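Local coordinates for protein GphF (Cystobacter violaceus, PDB 6MFC) that probably removes a carboxyl group from an acyl substrate to supply the starter unit of polyketide biosynthesis, using a GNAT-like fold, at residues C40-P48 / G116-R124; G151-P159 / R180-L188. All blocks are in the same frame, centred on the assembly; numbering follows the deposited sequence.

Contact 1 of 2, residues C40-P48 / G116-R124; sequences CALEARCWP and GLNVDPAVR
The indole of Trp-47 presents its N-H edge to the side-chain amide of Asn-118. OD1 of Asn-118 lies in the ring plane, 2.7 Å from Trp-47 NE1 in a nearly straight hydrogen bond. Ring and amide planes are 68° apart, and NE1 comes from above the carbonyl plane, 49° out of it. The backbone oxygen of Glu-43 also lies in the ring plane, at the edge. A second flat group, the Arg-45 guanidinium, has both Asp-120 OD1 and Pro-121 CD at its edge; Arg-45 NH1 forms a salt bridge to Asp-120 OD1 at 2.6 Å. Asp-120 OD1 also accepts from Ala-122 N (2.8 Å) through its anti lone pair, closing an Asx turn, so one carboxylate both holds the arginine and shapes the chain after the strand.

Asparagine suits its place because its amide offers an acceptor to the indole and a donor to a water, which lies 3.1 Å from Asn-118 ND2 and donates weakly to Glu-43 OE2. Glu-43 starts out away from the strand, but a bend at chi2 (81°) brings OE1 to 2.6 Å from Asn-118 ND2, while its OE2 accepts from Ala-53 N. Apolar atoms fill in between: Leu-42 CD2 lies 4.0 Å from Asn-118 CB, and Cys-46 SG 4.1 Å from Pro-121 CD.

Segment 40-46 of helix 36-46 runs nearly perpendicular to segment 116-119 of strand 111-119, on one face of the GNAT-like fold's central sheet, with Leu-42 also resting on Ala-81 of strand 77-87. On the other face, Leu-117 and Val-119 pack against helix 128-140.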
ATOM      1  N   CYS A  40       1.251  13.373  -8.371  1.00 65.41           N
ATOM      2  CA  CYS A  40       2.683  13.245  -8.618  1.00 67.56           C
ATOM      3  C   CYS A  40       3.488  14.032  -7.593  1.00 76.45           C
ATOM      4  O   CYS A  40       4.545  13.574  -7.141  1.00 72.93           O
ATOM      5  CB  CYS A  40       3.017  13.712 -10.035  1.00 68.75           C
ATOM      6  SG  CYS A  40       2.347  12.667 -11.347  1.00 80.13           S
ATOM      7  N   ALA A  41       3.006  15.221  -7.219  1.00 78.46           N
ATOM      8  CA  ALA A  41       3.694  16.018  -6.209  1.00 75.34           C
ATOM      9  C   ALA A  41       3.690  15.314  -4.858  1.00 74.29           C
ATOM     10  O   ALA A  41       4.711  15.287  -4.160  1.00 76.40           O
ATOM     11  CB  ALA A  41       3.046  17.397  -6.100  1.00 83.08           C
ATOM     12  N   LEU A  42       2.546  14.745  -4.470  1.00 68.53           N
ATOM     13  CA  LEU A  42       2.491  13.966  -3.239  1.00 72.33           C
ATOM     14  C   LEU A  42       3.402  12.749  -3.323  1.00 81.30           C
ATOM     15  O   LEU A  42       4.035  12.364  -2.332  1.00 81.51           O
ATOM     16  CB  LEU A  42       1.051  13.539  -2.954  1.00 64.15           C
ATOM     17  CG  LEU A  42       0.854  12.640  -1.734  1.00 64.16           C
ATOM     18  CD1 LEU A  42       1.213  13.385  -0.456  1.00 61.14           C
ATOM     19  CD2 LEU A  42      -0.570  12.113  -1.676  1.00 62.47           C
ATOM     20  N   GLU A  43       3.488  12.137  -4.506  1.00 86.55           N
ATOM     21  CA  GLU A  43       4.350  10.973  -4.683  1.00 84.31           C
ATOM     22  C   GLU A  43       5.817  11.337  -4.499  1.00 78.00           C
ATOM     23  O   GLU A  43       6.601  10.536  -3.976  1.00 78.14           O
ATOM     24  CB  GLU A  43       4.115  10.358  -6.064  1.00 86.20           C
ATOM     25  CG  GLU A  43       4.838   9.043  -6.311  1.00 84.61           C
ATOM     26  CD  GLU A  43       4.111   7.851  -5.719  1.00 82.39           C
ATOM     27  OE1 GLU A  43       3.143   8.054  -4.954  1.00 77.55           O
ATOM     28  OE2 GLU A  43       4.506   6.709  -6.027  1.00 81.77           O
ATOM     29  N   ALA A  44       6.207  12.544  -4.915  1.00 76.92           N
ATOM     30  CA  ALA A  44       7.610  12.935  -4.821  1.00 73.97           C
ATOM     31  C   ALA A  44       8.016  13.251  -3.388  1.00 76.60           C
ATOM     32  O   ALA A  44       9.177  13.047  -3.016  1.00 82.09           O
ATOM     33  CB  ALA A  44       7.885  14.131  -5.729  1.00 71.20           C
ATOM     34  N   ARG A  45       7.084  13.752  -2.576  1.00 73.70           N
ATOM     35  CA  ARG A  45       7.383  14.033  -1.176  1.00 82.59           C
ATOM     36  C   ARG A  45       7.412  12.766  -0.331  1.00 85.88           C
ATOM     37  O   ARG A  45       8.157  12.703   0.653  1.00 95.74           O
ATOM     38  CB  ARG A  45       6.359  15.014  -0.603  1.00 77.38           C
ATOM     39  CG  ARG A  45       6.470  16.421  -1.155  1.00 79.52           C
ATOM     40  CD  ARG A  45       5.316  17.292  -0.683  1.00 84.52           C
ATOM     41  NE  ARG A  45       5.781  18.562  -0.132  1.00 89.88           N
ATOM     42  CZ  ARG A  45       5.930  18.802   1.167  1.00 98.15           C
ATOM     43  NH1 ARG A  45       5.643  17.859   2.055  1.00 96.22           N
ATOM     44  NH2 ARG A  45       6.361  19.985   1.580  1.00111.85           N
ATOM     45  N   CYS A  46       6.621  11.755  -0.691  1.00 70.89           N
ATOM     46  CA  CYS A  46       6.538  10.565   0.146  1.00 65.00           C
ATOM     47  C   CYS A  46       7.633   9.552  -0.166  1.00 69.25           C
ATOM     48  O   CYS A  46       8.014   8.774   0.715  1.00 70.55           O
ATOM     49  CB  CYS A  46       5.167   9.913  -0.007  1.00 63.66           C
ATOM     50  SG  CYS A  46       3.790  10.953   0.527  1.00 66.76           S
ATOM     51  N   TRP A  47       8.161   9.551  -1.390  1.00 69.39           N
ATOM     52  CA  TRP A  47       9.101   8.521  -1.796  1.00 69.60           C
ATOM     53  C   TRP A  47      10.328   9.129  -2.460  1.00 73.26           C
ATOM     54  O   TRP A  47      10.220  10.139  -3.168  1.00 68.85           O
ATOM     55  CB  TRP A  47       8.438   7.532  -2.764  1.00 69.23           C
ATOM     56  CG  TRP A  47       7.233   6.866  -2.194  1.00 75.42           C
ATOM     57  CD1 TRP A  47       5.935   7.263  -2.328  1.00 72.67           C
ATOM     58  CD2 TRP A  47       7.212   5.682  -1.392  1.00 88.65           C
ATOM     59  NE1 TRP A  47       5.105   6.395  -1.660  1.00 80.41           N
ATOM     60  CE2 TRP A  47       5.865   5.415  -1.076  1.00 93.43           C
ATOM     61  CE3 TRP A  47       8.201   4.820  -0.909  1.00 96.64           C
ATOM     62  CZ2 TRP A  47       5.482   4.322  -0.301  1.00105.87           C
ATOM     63  CZ3 TRP A  47       7.821   3.735  -0.140  1.00103.66           C
ATOM     64  CH2 TRP A  47       6.472   3.497   0.156  1.00106.66           C
ATOM     65  N   PRO A  48      11.503   8.542  -2.248  1.00 77.37           N
ATOM     66  CA  PRO A  48      12.679   8.945  -3.024  1.00 80.94           C
ATOM     67  C   PRO A  48      12.550   8.493  -4.471  1.00 92.36           C
ATOM     68  O   PRO A  48      11.733   7.635  -4.812  1.00102.06           O
ATOM     69  CB  PRO A  48      13.835   8.232  -2.317  1.00 75.98           C
ATOM     70  CG  PRO A  48      13.195   7.053  -1.665  1.00 72.39           C
ATOM     71  CD  PRO A  48      11.817   7.492  -1.264  1.00 66.25           C
ATOM     72  N   GLY A 116      -1.197   1.486  -3.179  1.00 68.48           N
ATOM     73  CA  GLY A 116      -0.449   2.523  -2.501  1.00 70.02           C
ATOM     74  C   GLY A 116      -1.277   3.314  -1.512  1.00 72.03           C
ATOM     75  O   GLY A 116      -2.494   3.450  -1.670  1.00 63.78           O
ATOM     76  N   LEU A 117      -0.621   3.832  -0.474  1.00 76.71           N
ATOM     77  CA  LEU A 117      -1.255   4.714   0.505  1.00 71.05           C
ATOM     78  C   LEU A 117      -0.192   5.723   0.929  1.00 75.51           C
ATOM     79  O   LEU A 117       0.714   5.394   1.700  1.00 80.84           O
ATOM     80  CB  LEU A 117      -1.804   3.934   1.694  1.00 66.83           C
ATOM     81  CG  LEU A 117      -2.555   4.711   2.781  1.00 79.28           C
ATOM     82  CD1 LEU A 117      -3.678   3.862   3.354  1.00 82.86           C
ATOM     83  CD2 LEU A 117      -1.620   5.156   3.897  1.00 83.77           C
ATOM     84  N   ASN A 118      -0.295   6.942   0.408  1.00 76.52           N
ATOM     85  CA  ASN A 118       0.673   7.996   0.669  1.00 75.40           C
ATOM     86  C   ASN A 118       0.041   9.069   1.541  1.00 78.07           C
ATOM     87  O   ASN A 118      -1.103   9.474   1.308  1.00 70.30           O
ATOM     88  CB  ASN A 118       1.181   8.615  -0.635  1.00 71.19           C
ATOM     89  CG  ASN A 118       1.860   7.605  -1.533  1.00 84.40           C
ATOM     90  OD1 ASN A 118       2.494   6.662  -1.058  1.00 97.05           O
ATOM     91  ND2 ASN A 118       1.734   7.796  -2.842  1.00 86.84           N
ATOM     92  N   VAL A 119       0.783   9.514   2.552  1.00 79.91           N
ATOM     93  CA  VAL A 119       0.411  10.656   3.375  1.00 76.23           C
ATOM     94  C   VAL A 119       1.609  11.592   3.423  1.00 81.33           C
ATOM     95  O   VAL A 119       2.742  11.141   3.630  1.00 77.10           O
ATOM     96  CB  VAL A 119      -0.013  10.236   4.794  1.00 75.30           C
ATOM     97  CG1 VAL A 119      -0.454  11.453   5.593  1.00 66.36           C
ATOM     98  CG2 VAL A 119      -1.127   9.201   4.731  1.00 75.72           C
ATOM     99  N   ASP A 120       1.360  12.883   3.218  1.00 86.71           N
ATOM    100  CA  ASP A 120       2.444  13.854   3.145  1.00 86.51           C
ATOM    101  C   ASP A 120       3.261  13.818   4.433  1.00 88.98           C
ATOM    102  O   ASP A 120       2.683  13.807   5.528  1.00 94.80           O
ATOM    103  CB  ASP A 120       1.882  15.256   2.906  1.00 90.84           C
ATOM    104  CG  ASP A 120       2.954  16.261   2.516  1.00102.75           C
ATOM    105  OD1 ASP A 120       3.896  16.482   3.306  1.00107.95           O
ATOM    106  OD2 ASP A 120       2.855  16.833   1.410  1.00105.53           O
ATOM    107  N   PRO A 121       4.594  13.776   4.349  1.00 91.68           N
ATOM    108  CA  PRO A 121       5.409  13.725   5.575  1.00 96.72           C
ATOM    109  C   PRO A 121       5.218  14.919   6.493  1.00101.42           C
ATOM    110  O   PRO A 121       5.557  14.827   7.679  1.00113.47           O
ATOM    111  CB  PRO A 121       6.845  13.658   5.039  1.00 98.82           C
ATOM    112  CG  PRO A 121       6.708  13.088   3.665  1.00 99.12           C
ATOM    113  CD  PRO A 121       5.412  13.625   3.133  1.00 95.07           C
ATOM    114  N   ALA A 122       4.691  16.036   5.992  1.00 96.30           N
ATOM    115  CA  ALA A 122       4.467  17.209   6.825  1.00 93.39           C
ATOM    116  C   ALA A 122       3.194  17.117   7.658  1.00101.84           C
ATOM    117  O   ALA A 122       2.985  17.967   8.530  1.00114.10           O
ATOM    118  CB  ALA A 122       4.420  18.469   5.960  1.00 91.55           C
ATOM    119  N   VAL A 123       2.346  16.118   7.417  1.00100.46           N
ATOM    120  CA  VAL A 123       1.082  15.992   8.136  1.00108.33           C
ATOM    121  C   VAL A 123       1.026  14.642   8.841  1.00114.30           C
ATOM    122  O   VAL A 123      -0.026  13.996   8.886  1.00112.25           O
ATOM    123  CB  VAL A 123      -0.119  16.166   7.187  1.00106.63           C
ATOM    124  CG1 VAL A 123      -1.321  16.714   7.941  1.00110.01           C
ATOM    125  CG2 VAL A 123       0.242  17.071   6.020  1.00109.90           C
ATOM    126  N   ARG A 124       2.158  14.204   9.397  1.00120.22           N
ATOM    127  CA  ARG A 124       2.190  12.912  10.075  1.00124.30           C
ATOM    128  C   ARG A 124       1.553  12.976  11.457  1.00121.82           C
ATOM    129  O   ARG A 124       0.974  11.984  11.914  1.00120.55           O
ATOM    130  CB  ARG A 124       3.630  12.402  10.182  1.00128.57           C
ATOM    131  CG  ARG A 124       4.274  12.079   8.844  1.00124.07           C
ATOM    132  CD  ARG A 124       3.350  11.233   7.979  1.00116.55           C
ATOM    133  NE  ARG A 124       3.941  10.934   6.678  1.00120.05           N
ATOM    134  CZ  ARG A 124       4.420   9.746   6.327  1.00126.27           C
ATOM    135  NH1 ARG A 124       4.372   8.729   7.179  1.00127.08           N
ATOM    136  NH2 ARG A 124       4.939   9.570   5.119  1.00127.02           N
TER
HETATM  137  O   HOH W   1       1.845   5.318  -4.772  1.00 73.28           O

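Contact 2 of 2, residues G151-P159 / R180-L188; sequences GVSRCGDYP and RDPVLGFHL
Asp-181 reaches Gly-156 and Asp-157 while serving as N-cap of helix 182-190, so a helix-capping carboxylate also holds the loop that follows strand 148-153. Its CG stands anti to the backbone N (chi1 -180°), which turns the carboxylate back to the first amides of the helix. Asp-181 OD1 accepts from Leu-184 N at 3.2 Å through its anti lone pair. Asp-181 OD2 turns its syn lone pair to Asp-157 N, 3.0 Å away, and takes a further bond from Tyr-171 OH; Gly-156 N makes weak bonds to both oxygens. Aspartate fits because its short chain can reach the helix amides and the loop amides at once.

Val-183, with CG1 anti to its backbone N (chi1 -168°), lies against the loop with both methyls: CG1 faces Arg-154 O and CG2 comes 3.5 Å from Gly-156 N, where glycine has no side chain to hinder it. Arg-154 itself starts away from the helix and forms a salt bridge with Asp-205.

The methyls of Leu-184 divide between strand and loop, CD2 lying 3.8 Å from Ser-153 OG. His-187, bonded through ND1 to His-217, brings CD2 near that serine. On the loop side, Leu-184 CD1 packs 3.8 Å from Cys-155 SG.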
ATOM      1  N   GLY A 151      -2.477  -6.394   0.183  1.00 78.76           N
ATOM      2  CA  GLY A 151      -1.453  -5.541  -0.389  1.00 76.92           C
ATOM      3  C   GLY A 151      -0.085  -6.113  -0.102  1.00 79.04           C
ATOM      4  O   GLY A 151       0.079  -7.010   0.730  1.00 87.81           O
ATOM      5  N   VAL A 152       0.901  -5.582  -0.812  1.00 67.73           N
ATOM      6  CA  VAL A 152       2.295  -5.970  -0.644  1.00 72.48           C
ATOM      7  C   VAL A 152       2.990  -4.817   0.067  1.00 78.95           C
ATOM      8  O   VAL A 152       3.364  -3.817  -0.556  1.00 98.62           O
ATOM      9  CB  VAL A 152       2.967  -6.303  -1.980  1.00 73.00           C
ATOM     10  CG1 VAL A 152       4.427  -6.660  -1.762  1.00 75.68           C
ATOM     11  CG2 VAL A 152       2.235  -7.444  -2.667  1.00 74.39           C
ATOM     12  N   SER A 153       3.162  -4.950   1.380  1.00 67.72           N
ATOM     13  CA  SER A 153       3.779  -3.909   2.188  1.00 73.38           C
ATOM     14  C   SER A 153       5.301  -4.027   2.103  1.00 78.33           C
ATOM     15  O   SER A 153       5.850  -4.742   1.261  1.00 80.37           O
ATOM     16  CB  SER A 153       3.273  -3.991   3.626  1.00 77.93           C
ATOM     17  OG  SER A 153       3.868  -2.994   4.437  1.00 84.24           O
ATOM     18  N   ARG A 154       6.004  -3.318   2.983  1.00 79.97           N
ATOM     19  CA  ARG A 154       7.459  -3.313   2.988  1.00 80.95           C
ATOM     20  C   ARG A 154       7.938  -2.967   4.392  1.00 77.45           C
ATOM     21  O   ARG A 154       7.142  -2.671   5.288  1.00 82.79           O
ATOM     22  CB  ARG A 154       8.007  -2.338   1.939  1.00 76.71           C
ATOM     23  CG  ARG A 154       7.532  -0.903   2.114  1.00 83.61           C
ATOM     24  CD  ARG A 154       8.100   0.006   1.035  1.00 87.26           C
ATOM     25  NE  ARG A 154       9.559  -0.017   1.007  1.00 86.08           N
ATOM     26  CZ  ARG A 154      10.332   0.796   1.720  1.00 86.77           C
ATOM     27  NH1 ARG A 154       9.787   1.703   2.519  1.00 90.73           N
ATOM     28  NH2 ARG A 154      11.652   0.704   1.631  1.00 88.43           N
ATOM     29  N   CYS A 155       9.254  -3.014   4.582  1.00 85.04           N
ATOM     30  CA  CYS A 155       9.880  -2.707   5.861  1.00 96.19           C
ATOM     31  C   CYS A 155      10.701  -1.433   5.725  1.00 99.10           C
ATOM     32  O   CYS A 155      11.466  -1.281   4.767  1.00107.81           O
ATOM     33  CB  CYS A 155      10.761  -3.866   6.335  1.00 96.08           C
ATOM     34  SG  CYS A 155       9.842  -5.347   6.804  1.00 93.84           S
ATOM     35  N   GLY A 156      10.543  -0.526   6.687  1.00 83.49           N
ATOM     36  CA  GLY A 156      11.221   0.753   6.637  1.00 88.10           C
ATOM     37  C   GLY A 156      12.531   0.798   7.397  1.00 96.32           C
ATOM     38  O   GLY A 156      13.353   1.688   7.161  1.00 99.64           O
ATOM     39  N   ASP A 157      12.743  -0.149   8.308  1.00 99.55           N
ATOM     40  CA  ASP A 157      13.943  -0.191   9.138  1.00101.35           C
ATOM     41  C   ASP A 157      14.502  -1.607   9.199  1.00101.83           C
ATOM     42  O   ASP A 157      14.805  -2.141  10.268  1.00111.66           O
ATOM     43  CB  ASP A 157      13.651   0.340  10.539  1.00113.35           C
ATOM     44  CG  ASP A 157      14.912   0.606  11.338  1.00128.60           C
ATOM     45  OD1 ASP A 157      16.004   0.652  10.735  1.00133.21           O
ATOM     46  OD2 ASP A 157      14.809   0.762  12.573  1.00134.75           O
ATOM     47  N   TYR A 158      14.639  -2.244   8.040  1.00 92.70           N
ATOM     48  CA  TYR A 158      15.272  -3.555   7.990  1.00 84.07           C
ATOM     49  C   TYR A 158      16.798  -3.471   7.934  1.00 89.85           C
ATOM     50  O   TYR A 158      17.465  -4.285   8.588  1.00 95.61           O
ATOM     51  CB  TYR A 158      14.762  -4.378   6.804  1.00 82.91           C
ATOM     52  CG  TYR A 158      15.513  -5.682   6.654  1.00 87.63           C
ATOM     53  CD1 TYR A 158      15.429  -6.666   7.630  1.00 87.06           C
ATOM     54  CD2 TYR A 158      16.326  -5.920   5.553  1.00 86.75           C
ATOM     55  CE1 TYR A 158      16.120  -7.853   7.512  1.00 83.96           C
ATOM     56  CE2 TYR A 158      17.022  -7.108   5.425  1.00 87.96           C
ATOM     57  CZ  TYR A 158      16.914  -8.070   6.409  1.00 90.23           C
ATOM     58  OH  TYR A 158      17.602  -9.257   6.293  1.00 97.90           O
ATOM     59  N   PRO A 159      17.398  -2.546   7.164  1.00 95.32           N
ATOM     60  CA  PRO A 159      18.871  -2.481   7.124  1.00 99.50           C
ATOM     61  C   PRO A 159      19.542  -2.416   8.486  1.00106.22           C
ATOM     62  O   PRO A 159      20.659  -2.927   8.635  1.00110.56           O
ATOM     63  CB  PRO A 159      19.134  -1.210   6.308  1.00 95.84           C
ATOM     64  CG  PRO A 159      18.002  -1.152   5.373  1.00 91.96           C
ATOM     65  CD  PRO A 159      16.807  -1.660   6.139  1.00 93.72           C
ATOM     66  N   ARG A 180       8.102  -4.539  16.280  1.00103.90           N
ATOM     67  CA  ARG A 180       7.666  -4.723  14.904  1.00 99.86           C
ATOM     68  C   ARG A 180       8.075  -3.528  14.050  1.00102.52           C
ATOM     69  O   ARG A 180       8.259  -2.413  14.547  1.00112.11           O
ATOM     70  CB  ARG A 180       6.148  -4.913  14.846  1.00103.40           C
ATOM     71  CG  ARG A 180       5.375  -3.888  15.657  1.00121.46           C
ATOM     72  CD  ARG A 180       3.887  -3.911  15.345  1.00132.44           C
ATOM     73  NE  ARG A 180       3.282  -5.221  15.569  1.00141.39           N
ATOM     74  CZ  ARG A 180       1.971  -5.434  15.630  1.00145.70           C
ATOM     75  NH1 ARG A 180       1.127  -4.420  15.495  1.00149.30           N
ATOM     76  NH2 ARG A 180       1.502  -6.657  15.836  1.00144.37           N
ATOM     77  N   ASP A 181       8.225  -3.774  12.753  1.00 98.81           N
ATOM     78  CA  ASP A 181       8.604  -2.706  11.841  1.00 97.11           C
ATOM     79  C   ASP A 181       7.473  -1.683  11.738  1.00 99.10           C
ATOM     80  O   ASP A 181       6.301  -2.061  11.631  1.00102.82           O
ATOM     81  CB  ASP A 181       8.939  -3.271  10.461  1.00 92.48           C
ATOM     82  CG  ASP A 181       9.347  -2.195   9.472  1.00 92.64           C
ATOM     83  OD1 ASP A 181       8.450  -1.524   8.918  1.00 91.44           O
ATOM     84  OD2 ASP A 181      10.564  -2.012   9.259  1.00 93.32           O
ATOM     85  N   PRO A 182       7.791  -0.386  11.780  1.00102.29           N
ATOM     86  CA  PRO A 182       6.723   0.630  11.758  1.00 90.99           C
ATOM     87  C   PRO A 182       5.853   0.570  10.516  1.00 91.44           C
ATOM     88  O   PRO A 182       4.631   0.739  10.612  1.00 90.82           O
ATOM     89  CB  PRO A 182       7.500   1.952  11.841  1.00 95.32           C
ATOM     90  CG  PRO A 182       8.820   1.586  12.438  1.00 99.84           C
ATOM     91  CD  PRO A 182       9.127   0.213  11.935  1.00 96.21           C
ATOM     92  N   VAL A 183       6.452   0.331   9.347  1.00 91.19           N
ATOM     93  CA  VAL A 183       5.672   0.269   8.116  1.00 81.27           C
ATOM     94  C   VAL A 183       4.788  -0.972   8.097  1.00 87.69           C
ATOM     95  O   VAL A 183       3.668  -0.937   7.574  1.00 89.10           O
ATOM     96  CB  VAL A 183       6.607   0.321   6.894  1.00 75.57           C
ATOM     97  CG1 VAL A 183       5.808   0.546   5.622  1.00 74.58           C
ATOM     98  CG2 VAL A 183       7.653   1.411   7.074  1.00 79.26           C
ATOM     99  N   LEU A 184       5.263  -2.083   8.664  1.00 95.75           N
ATOM    100  CA  LEU A 184       4.433  -3.280   8.742  1.00 95.71           C
ATOM    101  C   LEU A 184       3.438  -3.196   9.893  1.00 95.43           C
ATOM    102  O   LEU A 184       2.274  -3.584   9.738  1.00 90.17           O
ATOM    103  CB  LEU A 184       5.310  -4.524   8.881  1.00 90.58           C
ATOM    104  CG  LEU A 184       5.496  -5.327   7.593  1.00 81.36           C
ATOM    105  CD1 LEU A 184       6.348  -6.561   7.840  1.00 84.80           C
ATOM    106  CD2 LEU A 184       4.139  -5.712   7.020  1.00 78.07           C
ATOM    107  N   GLY A 185       3.874  -2.688  11.049  1.00 99.76           N
ATOM    108  CA  GLY A 185       2.974  -2.511  12.175  1.00103.06           C
ATOM    109  C   GLY A 185       1.791  -1.613  11.879  1.00101.54           C
ATOM    110  O   GLY A 185       0.793  -1.653  12.607  1.00104.12           O
ATOM    111  N   PHE A 186       1.887  -0.794  10.828  1.00 94.69           N
ATOM    112  CA  PHE A 186       0.743  -0.000  10.393  1.00 86.38           C
ATOM    113  C   PHE A 186      -0.420  -0.894   9.982  1.00 81.29           C
ATOM    114  O   PHE A 186      -1.572  -0.642  10.356  1.00 76.98           O
ATOM    115  CB  PHE A 186       1.158   0.916   9.239  1.00 82.22           C
ATOM    116  CG  PHE A 186       0.027   1.716   8.657  1.00 82.82           C
ATOM    117  CD1 PHE A 186      -0.550   2.751   9.374  1.00 92.92           C
ATOM    118  CD2 PHE A 186      -0.448   1.445   7.385  1.00 83.33           C
ATOM    119  CE1 PHE A 186      -1.587   3.491   8.840  1.00 95.38           C
ATOM    120  CE2 PHE A 186      -1.483   2.184   6.844  1.00 89.08           C
ATOM    121  CZ  PHE A 186      -2.054   3.209   7.572  1.00 93.27           C
ATOM    122  N   HIS A 187      -0.137  -1.953   9.221  1.00 85.23           N
ATOM    123  CA  HIS A 187      -1.190  -2.883   8.830  1.00 83.98           C
ATOM    124  C   HIS A 187      -1.446  -3.924   9.912  1.00 91.35           C
ATOM    125  O   HIS A 187      -2.602  -4.274  10.176  1.00101.72           O
ATOM    126  CB  HIS A 187      -0.828  -3.562   7.510  1.00 80.05           C
ATOM    127  CG  HIS A 187      -0.778  -2.625   6.345  1.00 84.71           C
ATOM    128  ND1 HIS A 187      -1.903  -2.251   5.642  1.00 87.54           N
ATOM    129  CD2 HIS A 187       0.262  -1.987   5.757  1.00 87.93           C
ATOM    130  CE1 HIS A 187      -1.559  -1.423   4.671  1.00 86.27           C
ATOM    131  NE2 HIS A 187      -0.251  -1.247   4.719  1.00 87.69           N
ATOM    132  N   LEU A 188      -0.383  -4.427  10.546  1.00 92.46           N
ATOM    133  CA  LEU A 188      -0.555  -5.379  11.639  1.00 95.11           C
ATOM    134  C   LEU A 188      -1.346  -4.761  12.785  1.00 91.09           C
ATOM    135  O   LEU A 188      -2.166  -5.436  13.418  1.00 97.92           O
ATOM    136  CB  LEU A 188       0.807  -5.864  12.135  1.00 78.79           C
ATOM    137  CG  LEU A 188       1.751  -6.500  11.112  1.00 88.10           C
ATOM    138  CD1 LEU A 188       3.115  -6.761  11.736  1.00 88.27           C
ATOM    139  CD2 LEU A 188       1.161  -7.784  10.553  1.00 79.63           C
TER

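How the contacts relate
Contacts 1 and 2 join different helices to neighbouring, parallel strands of one sheet, 111-119 and 148-153, and their centres are about 16 Å apart. Both are partly buried, mixing core residues with exposed ones. Contact 1 relies on side chains paired with side chains, amide to indole and an exposed arginine on a buried aspartate. In contact 2 a buried carboxylate instead gathers backbone amides, beside leucine and cysteine packing. They meet where Trp-47 CZ3 lies 3.9 Å from Arg-154 NH1 and Leu-117 packs on Phe-186. Pentaethylene glycol, probably from crystallisation, lies near each of Trp-47 and His-187, and such molecules often mark pockets.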